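Local coordinates for protein fatty acid synthase 1, isoform A (Drosophila melanogaster, PDB 6FN6) that probably carries out the dehydratase, enoylreductase and ketoreductase steps of fatty acid synthesis as the modifying region of a multifunctional synthase, at residues Q874-E877 / Q878-F882; E678-T681 / M682-S686; L527-T530 / L531-Q534; N543-N547 / G548-T552. All coordinates share one frame; numbering follows the deposited sequence.

Interaction 1 (Q874-E877 / Q878-F882); sequences QQVE and QAFRF
Glu877 and Arg881, one turn apart, run side by side off the same flank of a helix and meet through a salt bridge. Glu877 CG stands trans to the backbone nitrogen (chi1 177°) and the chain continues extended, which carries OE2 along the arginine side chain. Arg881 is drawn out straight from CG to NE, and NE donates to OE2 of Glu877 at 3.5 Å, a weak bond that reaches the guanidinium at its edge, near its plane. Carboxylate and guanidinium planes are turned 61° apart, and Asp579 offers Arg881 a second, long ion pair. Replacing Glu877 by an alanine would probably leave Arg881 NE without its charged mate and let the guanidinium turn more freely. The backbone carrying these side chains forms the first turn of helix 876-885, which follows Gln875 at the N-cap position and links strand 868-872 to the parallel strand 891-895 as a beta-alpha-beta unit of the enoylreductase part. Ala879 N, Phe880 N and Arg881 N donate to Gln875 O, Val876 O and Glu877 O respectively, each at 3.0 Å. On a buried flank, Val876 and Phe880 point the same way: CG1 of Val876 lies 3.8 Å from CE1 of Phe880, while the ring presents its edge to Val876 O, which sits in the ring plane 3.2 Å from Phe880 CD1. Beyond them, Val876 packs on Trp585 and Phe880 on Leu583, both of strand 583-587, and helix 613-620 adds Asp615 and Thr619 against the same phenylalanine side chain.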
loop_
_atom_site.group_PDB
_atom_site.type_symbol
_atom_site.label_atom_id
_atom_site.label_comp_id
_atom_site.label_asym_id
_atom_site.label_seq_id
_atom_site.Cartn_x
_atom_site.Cartn_y
_atom_site.Cartn_z
ATOM N N GLN A 874 42.412 14.903 -6.071
ATOM C CA GLN A 874 43.029 13.641 -6.473
ATOM C C GLN A 874 42.380 12.439 -5.788
ATOM O O GLN A 874 42.458 11.317 -6.290
ATOM C CB GLN A 874 44.527 13.660 -6.160
ATOM C CG GLN A 874 45.316 14.699 -6.945
ATOM C CD GLN A 874 45.195 14.517 -8.445
ATOM O OE1 GLN A 874 44.894 13.426 -8.927
ATOM N NE2 GLN A 874 45.427 15.590 -9.192
ATOM N N GLN A 875 41.756 12.673 -4.637
ATOM C CA GLN A 875 41.172 11.595 -3.844
ATOM C C GLN A 875 39.666 11.451 -4.069
ATOM O O GLN A 875 38.923 11.160 -3.130
ATOM C CB GLN A 875 41.439 11.839 -2.360
ATOM C CG GLN A 875 42.906 11.982 -1.996
ATOM C CD GLN A 875 43.103 12.703 -0.676
ATOM O OE1 GLN A 875 42.170 13.295 -0.133
ATOM N NE2 GLN A 875 44.324 12.665 -0.158
ATOM N N VAL A 876 39.215 11.647 -5.305
ATOM C CA VAL A 876 37.792 11.548 -5.612
ATOM C C VAL A 876 37.308 10.109 -5.461
ATOM O O VAL A 876 36.208 9.870 -4.965
ATOM C CB VAL A 876 37.490 12.084 -7.025
ATOM C CG1 VAL A 876 36.006 11.948 -7.354
ATOM C CG2 VAL A 876 37.927 13.530 -7.142
ATOM N N GLU A 877 38.123 9.155 -5.901
ATOM C CA GLU A 877 37.772 7.743 -5.783
ATOM C C GLU A 877 37.532 7.398 -4.317
ATOM O O GLU A 877 36.476 6.877 -3.953
ATOM C CB GLU A 877 38.871 6.852 -6.373
ATOM C CG GLU A 877 38.610 5.355 -6.223
ATOM C CD GLU A 877 39.756 4.506 -6.743
ATOM O OE1 GLU A 877 40.589 5.032 -7.513
ATOM O OE2 GLU A 877 39.824 3.312 -6.383
ATOM N N GLN A 878 38.517 7.704 -3.479
ATOM C CA GLN A 878 38.447 7.379 -2.062
ATOM C C GLN A 878 37.268 8.096 -1.419
ATOM O O GLN A 878 36.627 7.566 -0.511
ATOM C CB GLN A 878 39.751 7.761 -1.360
ATOM C CG GLN A 878 40.978 7.023 -1.879
ATOM C CD GLN A 878 40.832 5.514 -1.806
ATOM O OE1 GLN A 878 40.403 4.968 -0.789
ATOM N NE2 GLN A 878 41.187 4.832 -2.889
ATOM N N ALA A 879 36.985 9.304 -1.895
ATOM C CA ALA A 879 35.861 10.084 -1.393
ATOM C C ALA A 879 34.547 9.337 -1.604
ATOM O O ALA A 879 33.734 9.221 -0.686
ATOM C CB ALA A 879 35.816 11.443 -2.068
ATOM N N PHE A 880 34.343 8.831 -2.818
ATOM C CA PHE A 880 33.132 8.085 -3.145
ATOM C C PHE A 880 33.040 6.766 -2.388
ATOM O O PHE A 880 32.009 6.458 -1.792
ATOM C CB PHE A 880 33.062 7.815 -4.651
ATOM C CG PHE A 880 32.396 8.910 -5.432
ATOM C CD1 PHE A 880 33.057 10.095 -5.698
ATOM C CD2 PHE A 880 31.105 8.749 -5.900
ATOM C CE1 PHE A 880 32.438 11.100 -6.418
ATOM C CE2 PHE A 880 30.483 9.747 -6.620
ATOM C CZ PHE A 880 31.150 10.925 -6.879
ATOM N N ARG A 881 34.114 5.984 -2.418
ATOM C CA ARG A 881 34.142 4.705 -1.718
ATOM C C ARG A 881 33.891 4.901 -0.228
ATOM O O ARG A 881 33.286 4.052 0.426
ATOM C CB ARG A 881 35.474 3.989 -1.947
ATOM C CG ARG A 881 35.630 3.453 -3.360
ATOM C CD ARG A 881 36.870 2.591 -3.515
ATOM N NE ARG A 881 36.984 2.059 -4.871
ATOM C CZ ARG A 881 36.294 1.019 -5.330
ATOM N NH1 ARG A 881 35.428 0.387 -4.545
ATOM N NH2 ARG A 881 36.468 0.608 -6.580
ATOM N N PHE A 882 34.356 6.027 0.301
ATOM C CA PHE A 882 34.210 6.324 1.720
ATOM C C PHE A 882 32.753 6.577 2.085
ATOM O O PHE A 882 32.295 6.159 3.148
ATOM C CB PHE A 882 35.064 7.532 2.104
ATOM C CG PHE A 882 34.980 7.894 3.559
ATOM C CD1 PHE A 882 35.625 7.132 4.516
ATOM C CD2 PHE A 882 34.258 9.003 3.967
ATOM C CE1 PHE A 882 35.548 7.464 5.855
ATOM C CE2 PHE A 882 34.180 9.342 5.303
ATOM C CZ PHE A 882 34.824 8.572 6.248
#

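Interaction 2 (E678-T681 / M682-S686); sequences EKWT and MEEAS
Thr681 and Ala685 close the opening turn of a short helix, Ala685 N donating to Thr681 O at 2.8 Å. The threonine is also the N-cap: its OG1 accepts from Glu684 N at 2.9 Å, with an N-H...O angle of 153°. OG1 gets there by standing between the backbone nitrogen and the carbonyl carbon (chi1 68°). Glu684 crosses this side chain at a slant, its CG 3.2 Å from Thr681 OG1, and its chain, extended beyond CG, reaches back to the incoming loop, where OE1 comes 3.6 Å from Trp680 CA. The carboxylate plane is turned 66° from the indole, and OE1 lies 3.8 Å from Trp680 CD1. The loop leads from strand 673-675 into helix 682-685, beside a curled sheet that also holds strands 601-611, 642-646 and 652-656. A negative charge on Glu684 beside this helix start would probably be favoured by the helix dipole. A glycine in place of Glu684 would probably open a gap between loop and helix, beside Thr681 OG1 and Trp680 CD1, though the backbone N here could still bond OG1. Ala685 CB approaches Trp680 CE3 at 4.0 Å, and the indole is further packed by Met654, Val688 and Pro865. At the far end of the turn Ser686 OG donates to Glu683 O at 2.6 Å, from above the carbonyl plane, while Glu683 OE1 bonds Thr868 and Met682 N bonds Glu899.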
loop_
_atom_site.group_PDB
_atom_site.type_symbol
_atom_site.label_atom_id
_atom_site.label_comp_id
_atom_site.label_asym_id
_atom_site.label_seq_id
_atom_site.Cartn_x
_atom_site.Cartn_y
_atom_site.Cartn_z
ATOM N N GLU A 678 29.547 35.305 7.576
ATOM C CA GLU A 678 30.857 35.353 8.212
ATOM C C GLU A 678 30.931 34.238 9.253
ATOM O O GLU A 678 29.900 33.737 9.699
ATOM C CB GLU A 678 31.102 36.720 8.855
ATOM C CG GLU A 678 32.557 36.984 9.219
ATOM C CD GLU A 678 32.750 38.318 9.915
ATOM O OE1 GLU A 678 33.910 38.667 10.225
ATOM O OE2 GLU A 678 31.743 39.014 10.159
ATOM N N LYS A 679 32.148 33.843 9.618
ATOM C CA LYS A 679 32.373 32.750 10.566
ATOM C C LYS A 679 31.904 31.411 9.998
ATOM O O LYS A 679 31.727 30.441 10.736
ATOM C CB LYS A 679 31.669 33.021 11.904
ATOM C CG LYS A 679 32.207 34.213 12.684
ATOM C CD LYS A 679 33.613 33.935 13.204
ATOM C CE LYS A 679 34.214 35.145 13.900
ATOM N NZ LYS A 679 34.418 36.294 12.978
ATOM N N TRP A 680 31.700 31.368 8.685
ATOM C CA TRP A 680 31.495 30.112 7.976
ATOM C C TRP A 680 32.606 29.931 6.953
ATOM O O TRP A 680 32.828 30.801 6.111
ATOM C CB TRP A 680 30.139 30.074 7.265
ATOM C CG TRP A 680 28.981 29.653 8.121
ATOM C CD1 TRP A 680 28.932 29.616 9.483
ATOM C CD2 TRP A 680 27.702 29.198 7.661
ATOM N NE1 TRP A 680 27.701 29.172 9.900
ATOM C CE2 TRP A 680 26.927 28.909 8.800
ATOM C CE3 TRP A 680 27.137 29.011 6.396
ATOM C CZ2 TRP A 680 25.615 28.444 8.714
ATOM C CZ3 TRP A 680 25.834 28.550 6.311
ATOM C CH2 TRP A 680 25.088 28.271 7.463
ATOM N N THR A 681 33.310 28.808 7.035
ATOM C CA THR A 681 34.295 28.465 6.020
ATOM C C THR A 681 33.517 27.966 4.811
ATOM O O THR A 681 32.398 27.469 4.958
ATOM C CB THR A 681 35.292 27.392 6.502
ATOM O OG1 THR A 681 34.614 26.143 6.679
ATOM C CG2 THR A 681 35.934 27.805 7.820
ATOM N N MET A 682 34.082 28.119 3.618
ATOM C CA MET A 682 33.459 27.557 2.427
ATOM C C MET A 682 33.219 26.068 2.641
ATOM O O MET A 682 32.195 25.529 2.229
ATOM C CB MET A 682 34.335 27.778 1.192
ATOM C CG MET A 682 34.250 29.175 0.609
ATOM S SD MET A 682 35.276 29.341 -0.864
ATOM C CE MET A 682 34.863 31.003 -1.375
ATOM N N GLU A 683 34.172 25.419 3.304
ATOM C CA GLU A 683 34.055 24.012 3.664
ATOM C C GLU A 683 32.750 23.767 4.418
ATOM O O GLU A 683 32.002 22.840 4.108
ATOM C CB GLU A 683 35.263 23.584 4.506
ATOM C CG GLU A 683 35.149 22.212 5.149
ATOM C CD GLU A 683 36.378 21.857 5.967
ATOM O OE1 GLU A 683 36.230 21.204 7.023
ATOM O OE2 GLU A 683 37.494 22.232 5.552
ATOM N N GLU A 684 32.489 24.603 5.416
ATOM C CA GLU A 684 31.280 24.491 6.217
ATOM C C GLU A 684 30.030 24.783 5.390
ATOM O O GLU A 684 29.072 24.010 5.401
ATOM C CB GLU A 684 31.350 25.454 7.403
ATOM C CG GLU A 684 32.275 25.005 8.519
ATOM C CD GLU A 684 32.462 26.073 9.580
ATOM O OE1 GLU A 684 31.564 26.927 9.734
ATOM O OE2 GLU A 684 33.510 26.059 10.258
ATOM N N ALA A 685 30.052 25.901 4.671
ATOM C CA ALA A 685 28.884 26.362 3.930
ATOM C C ALA A 685 28.407 25.331 2.908
ATOM O O ALA A 685 27.203 25.153 2.710
ATOM C CB ALA A 685 29.193 27.682 3.241
ATOM N N SER A 686 29.354 24.647 2.274
ATOM C CA SER A 686 29.043 23.682 1.223
ATOM C C SER A 686 28.078 22.592 1.689
ATOM O O SER A 686 27.411 21.958 0.871
ATOM C CB SER A 686 30.333 23.037 0.704
ATOM O OG SER A 686 31.037 22.385 1.747
#

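Interaction 3 (L527-T530 / L531-Q534); sequences LTST and LYRQ
Ser529 meets Tyr532 at the edge of its ring: OG lies in the ring plane, 3.7 Å from CD1 of the tyrosine. With OG trans to its own backbone nitrogen (chi1 175°), the same oxygen also accepts a weak hydrogen bond from Leu531 N at 3.5 Å. Tyr532 packs on Val515 and Val517 of strand 512-517, and its OH is hydrogen-bonded to Glu523 O. This is a helix start with Ser529 as N-cap: Arg533 N donates to Ser529 O at 2.8 Å, opening helix 530-536 of the pseudo-ketoreductase part, whose sequence family belongs to the Rossmann-like NADP-binding clan. Arg533 leaves the helix on another side from Tyr532. Its CB and CG pack against the loop, CG 3.3 Å from Leu527 O, and then a bend at chi3 (73°) carries the guanidinium outward. There a water lying in the guanidinium plane accepts from Arg533 NE at 3.2 Å and makes a weak bond with Thr530 OG1 at 3.4 Å, so that two exposed side chains at the helix start are bridged. Arg533 NH1 forms a salt bridge to Glu537, one turn on.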
loop_
_atom_site.group_PDB
_atom_site.type_symbol
_atom_site.label_atom_id
_atom_site.label_comp_id
_atom_site.label_asym_id
_atom_site.label_seq_id
_atom_site.Cartn_x
_atom_site.Cartn_y
_atom_site.Cartn_z
ATOM N N LEU A 527 71.366 1.500 -60.588
ATOM C CA LEU A 527 72.002 0.521 -59.720
ATOM C C LEU A 527 73.463 0.889 -59.471
ATOM O O LEU A 527 74.032 0.549 -58.434
ATOM C CB LEU A 527 71.916 -0.873 -60.345
ATOM C CG LEU A 527 70.520 -1.359 -60.748
ATOM C CD1 LEU A 527 70.614 -2.717 -61.439
ATOM C CD2 LEU A 527 69.579 -1.425 -59.556
ATOM N N THR A 528 74.068 1.579 -60.435
ATOM C CA THR A 528 75.489 1.920 -60.378
ATOM C C THR A 528 75.799 3.134 -59.503
ATOM O O THR A 528 76.879 3.221 -58.921
ATOM C CB THR A 528 76.044 2.198 -61.790
ATOM O OG1 THR A 528 75.430 3.376 -62.328
ATOM C CG2 THR A 528 75.765 1.022 -62.715
ATOM N N SER A 529 74.857 4.067 -59.418
ATOM C CA SER A 529 75.067 5.303 -58.668
ATOM C C SER A 529 75.452 5.020 -57.214
ATOM O O SER A 529 74.865 4.159 -56.562
ATOM C CB SER A 529 73.813 6.174 -58.721
ATOM O OG SER A 529 73.961 7.322 -57.906
ATOM N N THR A 530 76.442 5.756 -56.718
ATOM C CA THR A 530 76.957 5.564 -55.363
ATOM C C THR A 530 75.870 5.785 -54.311
ATOM O O THR A 530 75.872 5.154 -53.252
ATOM C CB THR A 530 78.139 6.517 -55.073
ATOM O OG1 THR A 530 78.578 6.344 -53.719
ATOM C CG2 THR A 530 77.735 7.974 -55.286
ATOM N N LEU A 531 74.945 6.690 -54.612
ATOM C CA LEU A 531 73.850 7.002 -53.708
ATOM C C LEU A 531 72.921 5.805 -53.526
ATOM O O LEU A 531 72.596 5.416 -52.402
ATOM C CB LEU A 531 73.063 8.201 -54.246
ATOM C CG LEU A 531 71.757 8.574 -53.543
ATOM C CD1 LEU A 531 71.997 8.897 -52.076
ATOM C CD2 LEU A 531 71.096 9.746 -54.256
ATOM N N TYR A 532 72.491 5.234 -54.645
ATOM C CA TYR A 532 71.523 4.146 -54.648
ATOM C C TYR A 532 72.127 2.767 -54.365
ATOM O O TYR A 532 71.477 1.917 -53.760
ATOM C CB TYR A 532 70.813 4.094 -56.003
ATOM C CG TYR A 532 69.948 5.295 -56.313
ATOM C CD1 TYR A 532 70.509 6.470 -56.795
ATOM C CD2 TYR A 532 68.573 5.250 -56.144
ATOM C CE1 TYR A 532 69.725 7.569 -57.090
ATOM C CE2 TYR A 532 67.779 6.346 -56.435
ATOM C CZ TYR A 532 68.361 7.501 -56.908
ATOM O OH TYR A 532 67.574 8.593 -57.201
ATOM N N ARG A 533 73.363 2.548 -54.809
ATOM C CA ARG A 533 73.949 1.205 -54.810
ATOM C C ARG A 533 73.999 0.576 -53.418
ATOM O O ARG A 533 73.467 -0.512 -53.212
ATOM C CB ARG A 533 75.360 1.242 -55.420
ATOM C CG ARG A 533 75.905 -0.132 -55.824
ATOM C CD ARG A 533 77.342 -0.058 -56.339
ATOM N NE ARG A 533 78.332 0.171 -55.287
ATOM C CZ ARG A 533 79.057 -0.793 -54.720
ATOM N NH1 ARG A 533 78.931 -2.060 -55.108
ATOM N NH2 ARG A 533 79.934 -0.490 -53.771
ATOM N N GLN A 534 74.623 1.254 -52.460
ATOM C CA GLN A 534 74.748 0.698 -51.116
ATOM C C GLN A 534 73.375 0.446 -50.501
ATOM O O GLN A 534 73.180 -0.522 -49.763
ATOM C CB GLN A 534 75.554 1.626 -50.204
ATOM C CG GLN A 534 75.957 0.973 -48.883
ATOM C CD GLN A 534 76.064 1.961 -47.735
ATOM O OE1 GLN A 534 76.661 3.030 -47.869
ATOM N NE2 GLN A 534 75.478 1.606 -46.596
HETATM O O HOH W 1 79.208 3.051 -54.252
#

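Interaction 4 (N543-N547 / G548-T552); sequences NVLKN and GAWGT
Val544 and Gly551 form an antiparallel hydrogen-bonded pair, Val544 N donating to Gly551 O at 2.8 Å and Gly551 N to Val544 O at 2.7 Å, between strands whose directions differ by 134°. Lys546 N adds a bond to Ala549 O at 3.0 Å, and a type I' turn from Lys546 to Ala549 closes the hairpin with a two-residue loop; Asn547 and Gly548 both have positive phi there, a backbone form that glycine adopts easily. Between these bonds, Leu545 and Trp550 make the non-hydrogen-bonded pair, with both side chains on one face of the sheet. Leu545 crosses the indole obliquely: CB makes a CH-pi contact with the six-membered ring, 3.8 Å from its centroid and 19° off the normal, and CD1 lies 3.9 Å above the indole plane. The edge of the indole turns to the neighbouring backbone, Asn543 O lying in the ring plane 3.9 Å from CZ3 of Trp550. On the other face Val544 CB lies 3.3 Å from Gly551 O, and Phe516 and Phe266 of the two flanking strands pack on the valine. Asn543, a buried amide, has its ND2 gripped by Leu540 O and Leu514 O. The hairpin is thus joined by backbone bonds between its strands and by aliphatic-on-aromatic packing over one face, which probably limits how far the indole can tilt within the pseudo-ketoreductase sheet.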
loop_
_atom_site.group_PDB
_atom_site.type_symbol
_atom_site.label_atom_id
_atom_site.label_comp_id
_atom_site.label_asym_id
_atom_site.label_seq_id
_atom_site.Cartn_x
_atom_site.Cartn_y
_atom_site.Cartn_z
ATOM N N ASN A 543 62.028 1.728 -49.904
ATOM C CA ASN A 543 63.170 2.636 -49.822
ATOM C C ASN A 543 62.731 4.079 -50.043
ATOM O O ASN A 543 62.348 4.457 -51.148
ATOM C CB ASN A 543 64.236 2.256 -50.854
ATOM C CG ASN A 543 64.704 0.826 -50.707
ATOM O OD1 ASN A 543 65.645 0.541 -49.964
ATOM N ND2 ASN A 543 64.045 -0.088 -51.414
ATOM N N VAL A 544 62.778 4.877 -48.982
ATOM C CA VAL A 544 62.306 6.255 -49.037
ATOM C C VAL A 544 63.462 7.223 -48.806
ATOM O O VAL A 544 64.150 7.145 -47.789
ATOM C CB VAL A 544 61.186 6.496 -48.011
ATOM C CG1 VAL A 544 60.625 7.906 -48.154
ATOM C CG2 VAL A 544 60.088 5.450 -48.160
ATOM N N LEU A 545 63.674 8.133 -49.752
ATOM C CA LEU A 545 64.721 9.142 -49.622
ATOM C C LEU A 545 64.129 10.488 -49.221
ATOM O O LEU A 545 63.374 11.095 -49.979
ATOM C CB LEU A 545 65.502 9.279 -50.932
ATOM C CG LEU A 545 66.738 10.187 -50.911
ATOM C CD1 LEU A 545 67.751 9.729 -49.876
ATOM C CD2 LEU A 545 67.386 10.235 -52.284
ATOM N N LYS A 546 64.465 10.939 -48.016
ATOM C CA LYS A 546 63.965 12.207 -47.498
ATOM C C LYS A 546 65.107 13.025 -46.894
ATOM O O LYS A 546 65.658 12.663 -45.856
ATOM C CB LYS A 546 62.865 11.974 -46.462
ATOM C CG LYS A 546 62.168 13.246 -46.014
ATOM C CD LYS A 546 61.063 12.959 -45.011
ATOM C CE LYS A 546 60.428 14.244 -44.501
ATOM N NZ LYS A 546 59.451 13.993 -43.405
ATOM N N ASN A 547 65.460 14.121 -47.558
ATOM C CA ASN A 547 66.571 14.969 -47.134
ATOM C C ASN A 547 67.870 14.179 -47.014
ATOM O O ASN A 547 68.485 14.138 -45.949
ATOM C CB ASN A 547 66.258 15.643 -45.793
ATOM C CG ASN A 547 65.189 16.713 -45.909
ATOM O OD1 ASN A 547 65.448 17.817 -46.391
ATOM N ND2 ASN A 547 63.982 16.399 -45.451
ATOM N N GLY A 548 68.282 13.556 -48.113
ATOM C CA GLY A 548 69.586 12.924 -48.186
ATOM C C GLY A 548 69.708 11.609 -47.442
ATOM O O GLY A 548 70.744 10.947 -47.521
ATOM N N ALA A 549 68.655 11.222 -46.727
ATOM C CA ALA A 549 68.694 10.009 -45.915
ATOM C C ALA A 549 67.671 8.981 -46.380
ATOM O O ALA A 549 66.494 9.295 -46.566
ATOM C CB ALA A 549 68.461 10.350 -44.451
ATOM N N TRP A 550 68.136 7.751 -46.569
ATOM C CA TRP A 550 67.255 6.637 -46.882
ATOM C C TRP A 550 66.539 6.183 -45.620
ATOM O O TRP A 550 67.103 6.229 -44.526
ATOM C CB TRP A 550 68.041 5.479 -47.492
ATOM C CG TRP A 550 68.534 5.758 -48.877
ATOM C CD1 TRP A 550 69.820 6.007 -49.254
ATOM C CD2 TRP A 550 67.746 5.810 -50.074
ATOM N NE1 TRP A 550 69.883 6.213 -50.610
ATOM C CE2 TRP A 550 68.624 6.095 -51.137
ATOM C CE3 TRP A 550 66.385 5.639 -50.348
ATOM C CZ2 TRP A 550 68.185 6.218 -52.453
ATOM C CZ3 TRP A 550 65.953 5.759 -51.657
ATOM C CH2 TRP A 550 66.850 6.047 -52.692
ATOM N N GLY A 551 65.298 5.738 -45.773
ATOM C CA GLY A 551 64.526 5.259 -44.644
ATOM C C GLY A 551 63.202 4.638 -45.037
ATOM O O GLY A 551 62.958 4.341 -46.205
ATOM N N THR A 552 62.344 4.447 -44.044
ATOM C CA THR A 552 61.029 3.864 -44.255
ATOM C C THR A 552 59.993 4.617 -43.433
ATOM O O THR A 552 60.344 5.413 -42.560
ATOM C CB THR A 552 60.996 2.380 -43.851
ATOM O OG1 THR A 552 61.278 2.260 -42.452
ATOM C CG2 THR A 552 62.024 1.588 -44.635
#

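Interactions 3 and 4 belong together: helix 530-536 is followed in the chain by strand 542-546, their centres lie 14 Å apart, and the helix packs directly on the hairpin. Tyr532 CD2 approaches Trp550 CZ2 at 3.8 Å, and Trp550 NE1 makes a weak hydrogen bond to Leu531 O. Interaction 4 is the buried one, apolar and sheet-bonded; interaction 3 lies at the surface, with water and charge. Interactions 1 and 2, partly buried, flank one curled sheet some 22 Å apart between centres and do not touch. Interactions 1, 2 and 3 are all helix starts: a threonine hydroxyl caps 2 and, weakly, a serine hydroxyl caps 3, whereas 1 adds a weak salt bridge along the helix.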